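Local coordinates for protein beta-xylosidase (Uncultured organism, PDB 4MLG) that probably hydrolyses beta-1,4-xylo-oligosaccharides to release xylose from their non-reducing ends, as a calcium-containing beta-propeller glycosidase of family 43, at residues Tyr147-Gly152 with Lys184-Arg189; Glu198-Met203 with Asn253-Phe258; Pro128-Tyr133 with Met192-Glu197. All blocks are in the same frame, centred on the assembly; numbering follows the deposited sequence.

Interaction 1: Tyr147-Gly152 with Lys184-Arg189; sequences YYMYFG and KVVRLR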
loop_
_atom_site.group_PDB
_atom_site.type_symbol
_atom_site.label_atom_id
_atom_site.label_comp_id
_atom_site.label_asym_id
_atom_site.label_seq_id
_atom_site.Cartn_x
_atom_site.Cartn_y
_atom_site.Cartn_z
ATOM N N TYR A 147 -19.436 11.948 -9.323
ATOM C CA TYR A 147 -18.656 12.529 -8.235
ATOM C C TYR A 147 -17.169 12.280 -8.468
ATOM O O TYR A 147 -16.748 11.142 -8.671
ATOM C CB TYR A 147 -19.088 11.940 -6.889
ATOM C CG TYR A 147 -20.405 12.473 -6.363
ATOM C CD1 TYR A 147 -20.458 13.206 -5.184
ATOM C CD2 TYR A 147 -21.593 12.247 -7.048
ATOM C CE1 TYR A 147 -21.658 13.694 -4.699
ATOM C CE2 TYR A 147 -22.797 12.734 -6.573
ATOM C CZ TYR A 147 -22.824 13.455 -5.397
ATOM O OH TYR A 147 -24.021 13.938 -4.922
ATOM N N TYR A 148 -16.379 13.348 -8.436
ATOM C CA TYR A 148 -14.951 13.253 -8.726
ATOM C C TYR A 148 -14.093 13.537 -7.494
ATOM O O TYR A 148 -14.417 14.411 -6.689
ATOM C CB TYR A 148 -14.576 14.211 -9.860
ATOM C CG TYR A 148 -15.301 13.944 -11.162
ATOM C CD1 TYR A 148 -14.744 13.127 -12.135
ATOM C CD2 TYR A 148 -16.545 14.510 -11.418
ATOM C CE1 TYR A 148 -15.403 12.879 -13.325
ATOM C CE2 TYR A 148 -17.211 14.266 -12.605
ATOM C CZ TYR A 148 -16.635 13.452 -13.555
ATOM O OH TYR A 148 -17.296 13.210 -14.738
ATOM N N MET A 149 -13.001 12.791 -7.351
ATOM C CA MET A 149 -12.046 13.024 -6.272
ATOM C C MET A 149 -10.777 13.681 -6.800
ATOM O O MET A 149 -10.188 13.217 -7.775
ATOM C CB MET A 149 -11.681 11.720 -5.555
ATOM C CG MET A 149 -10.509 11.873 -4.582
ATOM S SD MET A 149 -9.897 10.333 -3.867
ATOM C CE MET A 149 -11.227 9.925 -2.742
ATOM N N TYR A 150 -10.363 14.761 -6.149
ATOM C CA TYR A 150 -9.095 15.404 -6.463
ATOM C C TYR A 150 -8.164 15.254 -5.270
ATOM O O TYR A 150 -8.482 15.703 -4.169
ATOM C CB TYR A 150 -9.302 16.881 -6.800
ATOM C CG TYR A 150 -10.230 17.104 -7.972
ATOM C CD1 TYR A 150 -9.734 17.212 -9.265
ATOM C CD2 TYR A 150 -11.603 17.195 -7.787
ATOM C CE1 TYR A 150 -10.579 17.408 -10.338
ATOM C CE2 TYR A 150 -12.456 17.391 -8.854
ATOM C CZ TYR A 150 -11.940 17.497 -10.127
ATOM O OH TYR A 150 -12.790 17.692 -11.190
ATOM N N PHE A 151 -7.020 14.614 -5.485
ATOM C CA PHE A 151 -6.077 14.386 -4.399
ATOM C C PHE A 151 -4.635 14.612 -4.834
ATOM O O PHE A 151 -4.363 14.873 -6.009
ATOM C CB PHE A 151 -6.245 12.978 -3.820
ATOM C CG PHE A 151 -5.868 11.877 -4.773
ATOM C CD1 PHE A 151 -4.596 11.325 -4.751
ATOM C CD2 PHE A 151 -6.789 11.384 -5.681
ATOM C CE1 PHE A 151 -4.249 10.309 -5.624
ATOM C CE2 PHE A 151 -6.448 10.368 -6.555
ATOM C CZ PHE A 151 -5.177 9.829 -6.525
ATOM N N GLY A 152 -3.717 14.506 -3.876
ATOM C CA GLY A 152 -2.306 14.722 -4.129
ATOM C C GLY A 152 -1.688 15.665 -3.113
ATOM O O GLY A 152 -2.374 16.517 -2.543
ATOM N N LYS A 184 -4.035 14.775 -8.796
ATOM C CA LYS A 184 -4.711 13.662 -9.446
ATOM C C LYS A 184 -6.226 13.806 -9.413
ATOM O O LYS A 184 -6.786 14.370 -8.475
ATOM C CB LYS A 184 -4.294 12.338 -8.805
ATOM C CG LYS A 184 -2.823 12.003 -8.978
ATOM C CD LYS A 184 -2.473 11.837 -10.447
ATOM C CE LYS A 184 -0.997 11.535 -10.636
ATOM N NZ LYS A 184 -0.660 11.342 -12.074
ATOM N N VAL A 185 -6.877 13.293 -10.451
ATOM C CA VAL A 185 -8.331 13.298 -10.540
ATOM C C VAL A 185 -8.830 11.892 -10.874
ATOM O O VAL A 185 -8.254 11.205 -11.718
ATOM C CB VAL A 185 -8.832 14.307 -11.599
ATOM C CG1 VAL A 185 -8.100 14.111 -12.920
ATOM C CG2 VAL A 185 -10.337 14.194 -11.790
ATOM N N VAL A 186 -9.886 11.459 -10.195
ATOM C CA VAL A 186 -10.460 10.146 -10.452
ATOM C C VAL A 186 -11.970 10.153 -10.208
ATOM O O VAL A 186 -12.453 10.774 -9.259
ATOM C CB VAL A 186 -9.766 9.044 -9.607
ATOM C CG1 VAL A 186 -9.926 9.316 -8.119
ATOM C CG2 VAL A 186 -10.300 7.665 -9.971
ATOM N N ARG A 187 -12.712 9.486 -11.086
ATOM C CA ARG A 187 -14.158 9.395 -10.939
ATOM C C ARG A 187 -14.528 8.255 -9.997
ATOM O O ARG A 187 -14.008 7.146 -10.115
ATOM C CB ARG A 187 -14.831 9.205 -12.301
ATOM C CG ARG A 187 -16.352 9.142 -12.241
ATOM C CD ARG A 187 -16.973 9.038 -13.630
ATOM N NE ARG A 187 -16.561 7.828 -14.336
ATOM C CZ ARG A 187 -17.209 6.669 -14.277
ATOM N NH1 ARG A 187 -18.306 6.554 -13.539
ATOM N NH2 ARG A 187 -16.760 5.621 -14.955
ATOM N N LEU A 188 -15.420 8.538 -9.053
ATOM C CA LEU A 188 -15.894 7.528 -8.118
ATOM C C LEU A 188 -17.120 6.817 -8.678
ATOM O O LEU A 188 -17.952 7.434 -9.343
ATOM C CB LEU A 188 -16.237 8.167 -6.772
ATOM C CG LEU A 188 -15.079 8.766 -5.975
ATOM C CD1 LEU A 188 -15.603 9.602 -4.821
ATOM C CD2 LEU A 188 -14.164 7.663 -5.466
ATOM N N ARG A 189 -17.229 5.519 -8.414
ATOM C CA ARG A 189 -18.413 4.771 -8.817
ATOM C C ARG A 189 -19.572 5.101 -7.879
ATOM O O ARG A 189 -19.377 5.750 -6.852
ATOM C CB ARG A 189 -18.133 3.267 -8.859
ATOM C CG ARG A 189 -17.652 2.674 -7.550
ATOM C CD ARG A 189 -17.409 1.176 -7.679
ATOM N NE ARG A 189 -17.467 0.501 -6.386
ATOM C CZ ARG A 189 -17.050 -0.742 -6.167
ATOM N NH1 ARG A 189 -16.528 -1.454 -7.156
ATOM N NH2 ARG A 189 -17.147 -1.270 -4.954
#

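Interaction 2: Glu198-Met203 with Asn253-Phe258; sequences EPRDLM and NPYGPF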
loop_
_atom_site.group_PDB
_atom_site.type_symbol
_atom_site.label_atom_id
_atom_site.label_comp_id
_atom_site.label_asym_id
_atom_site.label_seq_id
_atom_site.Cartn_x
_atom_site.Cartn_y
_atom_site.Cartn_z
ATOM N N GLU A 198 -9.084 4.619 -13.445
ATOM C CA GLU A 198 -7.739 4.937 -12.987
ATOM C C GLU A 198 -7.560 6.446 -12.888
ATOM O O GLU A 198 -7.950 7.180 -13.796
ATOM C CB GLU A 198 -6.684 4.355 -13.929
ATOM C CG GLU A 198 -6.603 2.839 -13.936
ATOM C CD GLU A 198 -5.298 2.336 -14.523
ATOM O OE1 GLU A 198 -4.228 2.806 -14.082
ATOM O OE2 GLU A 198 -5.343 1.476 -15.427
ATOM N N PRO A 199 -6.974 6.914 -11.777
ATOM C CA PRO A 199 -6.665 8.336 -11.595
ATOM C C PRO A 199 -5.722 8.841 -12.681
ATOM O O PRO A 199 -4.963 8.058 -13.251
ATOM C CB PRO A 199 -5.966 8.369 -10.234
ATOM C CG PRO A 199 -6.483 7.168 -9.517
ATOM C CD PRO A 199 -6.654 6.121 -10.577
ATOM N N ARG A 200 -5.775 10.138 -12.964
ATOM C CA ARG A 200 -4.936 10.726 -14.000
ATOM C C ARG A 200 -4.518 12.145 -13.637
ATOM O O ARG A 200 -5.091 12.761 -12.739
ATOM C CB ARG A 200 -5.660 10.708 -15.349
ATOM C CG ARG A 200 -7.111 11.156 -15.284
ATOM C CD ARG A 200 -7.797 11.011 -16.633
ATOM N NE ARG A 200 -9.062 10.290 -16.527
ATOM C CZ ARG A 200 -9.895 10.085 -17.542
ATOM N NH1 ARG A 200 -9.602 10.551 -18.749
ATOM N NH2 ARG A 200 -11.023 9.417 -17.352
ATOM N N ASP A 201 -3.509 12.654 -14.337
ATOM C CA ASP A 201 -3.020 14.007 -14.104
ATOM C C ASP A 201 -4.093 15.054 -14.379
ATOM O O ASP A 201 -4.734 15.038 -15.433
ATOM C CB ASP A 201 -1.794 14.297 -14.978
ATOM C CG ASP A 201 -0.548 13.582 -14.497
ATOM O OD1 ASP A 201 -0.433 13.339 -13.278
ATOM O OD2 ASP A 201 0.322 13.268 -15.336
ATOM N N LEU A 202 -4.293 15.952 -13.420
ATOM C CA LEU A 202 -5.080 17.152 -13.658
ATOM C C LEU A 202 -4.104 18.246 -14.056
ATOM O O LEU A 202 -3.563 18.945 -13.199
ATOM C CB LEU A 202 -5.849 17.574 -12.408
ATOM C CG LEU A 202 -6.803 18.751 -12.633
ATOM C CD1 LEU A 202 -8.048 18.298 -13.387
ATOM C CD2 LEU A 202 -7.174 19.427 -11.323
ATOM N N MET A 203 -3.872 18.379 -15.357
ATOM C CA MET A 203 -2.855 19.291 -15.864
ATOM C C MET A 203 -3.139 20.746 -15.503
ATOM O O MET A 203 -4.202 21.280 -15.819
ATOM C CB MET A 203 -2.716 19.145 -17.380
ATOM C CG MET A 203 -2.466 17.718 -17.837
ATOM S SD MET A 203 -2.403 17.558 -19.632
ATOM C CE MET A 203 -0.871 18.405 -20.000
ATOM N N ASN A 253 -14.185 21.701 -17.736
ATOM C CA ASN A 253 -14.618 20.350 -17.389
ATOM C C ASN A 253 -13.756 19.755 -16.275
ATOM O O ASN A 253 -12.603 20.149 -16.109
ATOM C CB ASN A 253 -14.613 19.453 -18.632
ATOM C CG ASN A 253 -13.217 19.076 -19.078
ATOM O OD1 ASN A 253 -12.719 18.000 -18.751
ATOM N ND2 ASN A 253 -12.579 19.959 -19.838
ATOM N N PRO A 254 -14.316 18.807 -15.503
ATOM C CA PRO A 254 -13.612 18.221 -14.354
ATOM C C PRO A 254 -12.292 17.531 -14.699
ATOM O O PRO A 254 -11.454 17.357 -13.813
ATOM C CB PRO A 254 -14.617 17.195 -13.807
ATOM C CG PRO A 254 -15.599 16.974 -14.915
ATOM C CD PRO A 254 -15.689 18.285 -15.618
ATOM N N TYR A 255 -12.111 17.146 -15.958
ATOM C CA TYR A 255 -10.881 16.485 -16.383
ATOM C C TYR A 255 -9.913 17.454 -17.051
ATOM O O TYR A 255 -8.747 17.538 -16.667
ATOM C CB TYR A 255 -11.187 15.340 -17.351
ATOM C CG TYR A 255 -11.847 14.136 -16.721
ATOM C CD1 TYR A 255 -11.104 13.217 -15.991
ATOM C CD2 TYR A 255 -13.207 13.905 -16.874
ATOM C CE1 TYR A 255 -11.701 12.109 -15.420
ATOM C CE2 TYR A 255 -13.812 12.800 -16.309
ATOM C CZ TYR A 255 -13.055 11.906 -15.582
ATOM O OH TYR A 255 -13.655 10.806 -15.017
ATOM N N GLY A 256 -10.413 18.172 -18.055
ATOM C CA GLY A 256 -9.607 19.036 -18.903
ATOM C C GLY A 256 -8.640 19.941 -18.169
ATOM O O GLY A 256 -8.906 20.345 -17.037
ATOM N N PRO A 257 -7.507 20.259 -18.814
ATOM C CA PRO A 257 -6.425 21.055 -18.224
ATOM C C PRO A 257 -6.922 22.377 -17.653
ATOM O O PRO A 257 -7.799 23.012 -18.236
ATOM C CB PRO A 257 -5.499 21.309 -19.413
ATOM C CG PRO A 257 -5.723 20.148 -20.305
ATOM C CD PRO A 257 -7.184 19.829 -20.185
ATOM N N PHE A 258 -6.370 22.771 -16.511
ATOM C CA PHE A 258 -6.726 24.033 -15.878
ATOM C C PHE A 258 -5.617 25.062 -16.049
ATOM O O PHE A 258 -4.449 24.779 -15.787
ATOM C CB PHE A 258 -7.038 23.824 -14.395
ATOM C CG PHE A 258 -8.429 23.325 -14.136
ATOM C CD1 PHE A 258 -9.393 24.167 -13.607
ATOM C CD2 PHE A 258 -8.778 22.018 -14.433
ATOM C CE1 PHE A 258 -10.677 23.713 -13.373
ATOM C CE2 PHE A 258 -10.060 21.557 -14.201
ATOM C CZ PHE A 258 -11.011 22.406 -13.673
HETATM O O HOH W 1 -6.118 17.749 -17.549
#

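Interaction 3: Pro128-Tyr133 with Met192-Glu197; sequences PIKGSY and MLEFAE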
loop_
_atom_site.group_PDB
_atom_site.type_symbol
_atom_site.label_atom_id
_atom_site.label_comp_id
_atom_site.label_asym_id
_atom_site.label_seq_id
_atom_site.Cartn_x
_atom_site.Cartn_y
_atom_site.Cartn_z
ATOM N N PRO A 128 -8.854 0.572 3.228
ATOM C CA PRO A 128 -8.778 1.784 2.410
ATOM C C PRO A 128 -9.228 1.519 0.979
ATOM O O PRO A 128 -9.306 0.362 0.565
ATOM C CB PRO A 128 -7.286 2.124 2.436
ATOM C CG PRO A 128 -6.610 0.820 2.677
ATOM C CD PRO A 128 -7.519 0.081 3.611
ATOM N N ILE A 129 -9.523 2.585 0.241
ATOM C CA ILE A 129 -9.927 2.480 -1.156
ATOM C C ILE A 129 -8.838 1.815 -1.993
ATOM O O ILE A 129 -7.664 2.168 -1.892
ATOM C CB ILE A 129 -10.241 3.869 -1.747
ATOM C CG1 ILE A 129 -11.379 4.537 -0.972
ATOM C CG2 ILE A 129 -10.591 3.765 -3.224
ATOM C CD1 ILE A 129 -11.736 5.921 -1.485
ATOM N N LYS A 130 -9.232 0.846 -2.811
ATOM C CA LYS A 130 -8.294 0.127 -3.665
ATOM C C LYS A 130 -7.609 1.064 -4.655
ATOM O O LYS A 130 -8.272 1.787 -5.400
ATOM C CB LYS A 130 -9.015 -0.992 -4.419
ATOM C CG LYS A 130 -9.684 -2.014 -3.517
ATOM C CD LYS A 130 -10.542 -2.976 -4.319
ATOM C CE LYS A 130 -11.105 -4.073 -3.434
ATOM N NZ LYS A 130 -11.896 -3.528 -2.296
ATOM N N GLY A 131 -6.280 1.048 -4.654
ATOM C CA GLY A 131 -5.506 1.854 -5.580
ATOM C C GLY A 131 -5.225 3.254 -5.073
ATOM O O GLY A 131 -4.446 3.995 -5.674
ATOM N N SER A 132 -5.858 3.617 -3.962
ATOM C CA SER A 132 -5.714 4.956 -3.399
ATOM C C SER A 132 -4.303 5.206 -2.878
ATOM O O SER A 132 -3.636 4.290 -2.394
ATOM C CB SER A 132 -6.728 5.176 -2.276
ATOM O OG SER A 132 -6.525 4.250 -1.223
ATOM N N TYR A 133 -3.856 6.452 -2.984
ATOM C CA TYR A 133 -2.544 6.845 -2.488
ATOM C C TYR A 133 -2.496 8.347 -2.230
ATOM O O TYR A 133 -3.435 9.068 -2.569
ATOM C CB TYR A 133 -1.442 6.422 -3.463
ATOM C CG TYR A 133 -1.505 7.079 -4.826
ATOM C CD1 TYR A 133 -0.734 8.198 -5.112
ATOM C CD2 TYR A 133 -2.318 6.570 -5.833
ATOM C CE1 TYR A 133 -0.776 8.799 -6.354
ATOM C CE2 TYR A 133 -2.367 7.166 -7.082
ATOM C CZ TYR A 133 -1.593 8.281 -7.336
ATOM O OH TYR A 133 -1.632 8.882 -8.573
ATOM N N MET A 192 -19.786 4.847 -4.070
ATOM C CA MET A 192 -18.849 5.765 -3.421
ATOM C C MET A 192 -17.835 5.075 -2.512
ATOM O O MET A 192 -17.295 5.694 -1.597
ATOM C CB MET A 192 -19.609 6.845 -2.641
ATOM C CG MET A 192 -20.553 7.674 -3.496
ATOM S SD MET A 192 -19.689 8.735 -4.669
ATOM C CE MET A 192 -19.121 10.049 -3.592
ATOM N N LEU A 193 -17.570 3.797 -2.771
ATOM C CA LEU A 193 -16.635 3.036 -1.950
ATOM C C LEU A 193 -15.310 2.797 -2.668
ATOM O O LEU A 193 -14.278 2.589 -2.030
ATOM C CB LEU A 193 -17.250 1.700 -1.532
ATOM C CG LEU A 193 -18.553 1.769 -0.736
ATOM C CD1 LEU A 193 -19.003 0.377 -0.322
ATOM C CD2 LEU A 193 -18.396 2.672 0.479
ATOM N N GLU A 194 -15.346 2.816 -3.997
ATOM C CA GLU A 194 -14.149 2.566 -4.794
ATOM C C GLU A 194 -14.053 3.513 -5.982
ATOM O O GLU A 194 -15.006 4.225 -6.300
ATOM C CB GLU A 194 -14.123 1.118 -5.296
ATOM C CG GLU A 194 -14.056 0.064 -4.200
ATOM C CD GLU A 194 -12.747 0.089 -3.433
ATOM O OE1 GLU A 194 -11.768 0.683 -3.932
ATOM O OE2 GLU A 194 -12.696 -0.492 -2.328
ATOM N N PHE A 195 -12.893 3.515 -6.633
ATOM C CA PHE A 195 -12.696 4.288 -7.852
ATOM C C PHE A 195 -13.429 3.610 -9.003
ATOM O O PHE A 195 -13.541 2.385 -9.038
ATOM C CB PHE A 195 -11.205 4.404 -8.185
ATOM C CG PHE A 195 -10.410 5.187 -7.176
ATOM C CD1 PHE A 195 -11.036 6.060 -6.296
ATOM C CD2 PHE A 195 -9.032 5.055 -7.111
ATOM C CE1 PHE A 195 -10.300 6.783 -5.365
ATOM C CE2 PHE A 195 -8.290 5.773 -6.186
ATOM C CZ PHE A 195 -8.925 6.637 -5.312
ATOM N N ALA A 196 -13.934 4.403 -9.941
ATOM C CA ALA A 196 -14.616 3.858 -11.110
ATOM C C ALA A 196 -13.635 3.680 -12.264
ATOM O O ALA A 196 -13.909 2.962 -13.225
ATOM C CB ALA A 196 -15.767 4.760 -11.526
ATOM N N GLU A 197 -12.490 4.344 -12.155
ATOM C CA GLU A 197 -11.478 4.318 -13.201
ATOM C C GLU A 197 -10.101 4.541 -12.593
ATOM O O GLU A 197 -9.962 4.644 -11.375
ATOM C CB GLU A 197 -11.757 5.414 -14.230
ATOM C CG GLU A 197 -11.688 6.816 -13.645
ATOM C CD GLU A 197 -11.896 7.899 -14.681
ATOM O OE1 GLU A 197 -12.160 7.558 -15.853
ATOM O OE2 GLU A 197 -11.793 9.092 -14.322
#

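Interaction 1: Tyr147-Gly152 with Lys184-Arg189
Tyr147-Gly152 and Lys184-Arg189 pair as adjacent antiparallel strands within one blade of the five-bladed beta-propeller of family 43, their short axes 4.7 Å apart. Met149 faces Val186 and Phe151 faces Lys184 as hydrogen-bonded pairs, each exchanging two backbone bonds; that from Met149 N to Val186 O measures 2.8 Å. Between them Tyr150 and Val185 form a non-hydrogen-bonded pair, where Tyr150 CA lies 3.2 Å from Lys184 O in a CA-H...O contact. Side chains alternate between the two faces of the sheet. On one face the Tyr150 ring runs alongside Val185, CE1 being 3.5 Å from CG2, and its hydroxyl continues to Pro254 O. On the same face CD1 and CE1 of Tyr148 rest on Arg187 CB, while the guanidinium is turned 73° from the ring and the tyrosine OH bonds to Asp144. On the other face, Phe151 CG sits between its backbone N and carbonyl carbon (chi1 67°), which swings the ring across the neighbouring strand. Lys184 CB lies over one ring face in a CH-pi contact, 3.7 Å from the Phe151 ring centroid, and Val186 CG1 meets the edge, 4.0 Å from Phe151 CE2. The Lys184 chain then bends at chi2 and leads away to a salt bridge with Asp201. A valine in place of Phe151 would probably strip Lys184 CB of the ring face beneath it and open a gap beside Val186 CG1. Tyr133 adds an edge-to-face ring contact to Phe151. The contact is thus largely buried and divided by chemistry: the strand ladder pairs backbone polar groups, aliphatic carbons and rings fill the faces, and the polar ends of Tyr148, Tyr150 and Lys184 are satisfied by partners beyond the two strands.

Interaction 2: Glu198-Met203 with Asn253-Phe258
The Leu202 side chain and the backbone O of Met203 form the close-packed part of the contact with Asn253-Phe258, whereas Arg200 with Tyr255 and Met203 CB with Pro257 meet toward solvent. Leu202 is buried: with CG anti to the backbone N (chi1 -174°), its CD1 enters the bend of the opposite loop, 3.4 Å from Tyr255 O and 3.6 Å from Pro254 O. The same methyl touches the Phe258 ring, 3.9 Å from CE2. One residue on, the backbone is joined directly, Phe258 N giving a hydrogen bond of 2.7 Å to Met203 O. Pro257 CA also approaches that oxygen in a CA-H...O contact. A water bridges the two segments, accepting from Met203 N and donating to Tyr255 O at 2.8 Å. The bend itself fits an Asx turn, Tyr255 N bonding to Asn253 OD1 from above its carbonyl plane. On the looser side the exposed Pro257 ring lies against Met203 CB, and the exposed Arg200 presents one guanidinium face to the Tyr255 ring. Tyr255 CE1 stands 3.0 Å above the guanidinium plane near its rim, yet the two flat groups are tilted 45° from each other, so this is a partial overlap and not a flat stack. Glu197 clamps the pair, one carboxylate oxygen taking Arg200 NH2 in a salt bridge and the other the Tyr255 OH, which probably limits their freedom to turn. Strand 200-205 is the last of its antiparallel unit, bonded through Arg200 to Val185 of strand 184-188. Phe258 opens strand 258-265 of the following unit, which runs parallel to 200-205, so the contact joins two units that are probably neighbouring blades; Leu202 and Phe258 also pack against strand 233-239.

Interaction 3: Pro128-Tyr133 with Met192-Glu197
The Phe195 ring carries Ile129 CG2 over one face, in a CH-pi contact 3.8 Å from the ring centroid, while Lys130 O, Gly131 C and Ser132 CA come to it obliquely. Ile129 to Ser132 form a type II beta turn in a loop of the propeller, closed by Ser132 N bonding to Ile129 O, with Gly131 at a left-handed backbone position. Beside the methyl of Ile129 lies a second flat group, the Glu194 carboxylate, whose OE1 is 3.4 Å from Ile129 CG2. The Glu194 chain bends at chi2 (-67°), bringing the carboxylate back over the turn. OE1 takes the backbone N of Lys130 at 2.8 Å on its syn lone pair. Lys130 lays its aliphatic carbons along the same group before its ammonium group closes a salt bridge. Phe195 also touches Val186 and Leu188, so the loop lies between the turn and strand 184-188. The turn faces the dimer interface: Gly131 O bonds to Asn105, and Lys130 NZ to Asn127, both of the second subunit. Lys130 NZ reaches Glu194 OE2 at 3.1 Å from above the carboxylate plane, 62° out of it.

Interaction 1 is the most buried of the three, a strand pair inside one sheet; interactions 2 and 3 lie farther from the chain's centre and are only partly buried. Strand 184-188, part of interaction 1, is flanked by segments of both others. Val185 N probably bonds to Arg200 O, extending the ladder of interaction 1 into the strand of interaction 2, and Arg187 O probably accepts from Ala196 N in the loop of interaction 3. The chemistry shifts accordingly, from regular backbone bonding between strands to a single backbone bond and a bridging water in interaction 2, then to a carboxylate gripping a turn in interaction 3. Glu197 ends the loop segment 192-197 and ties it to 253-258.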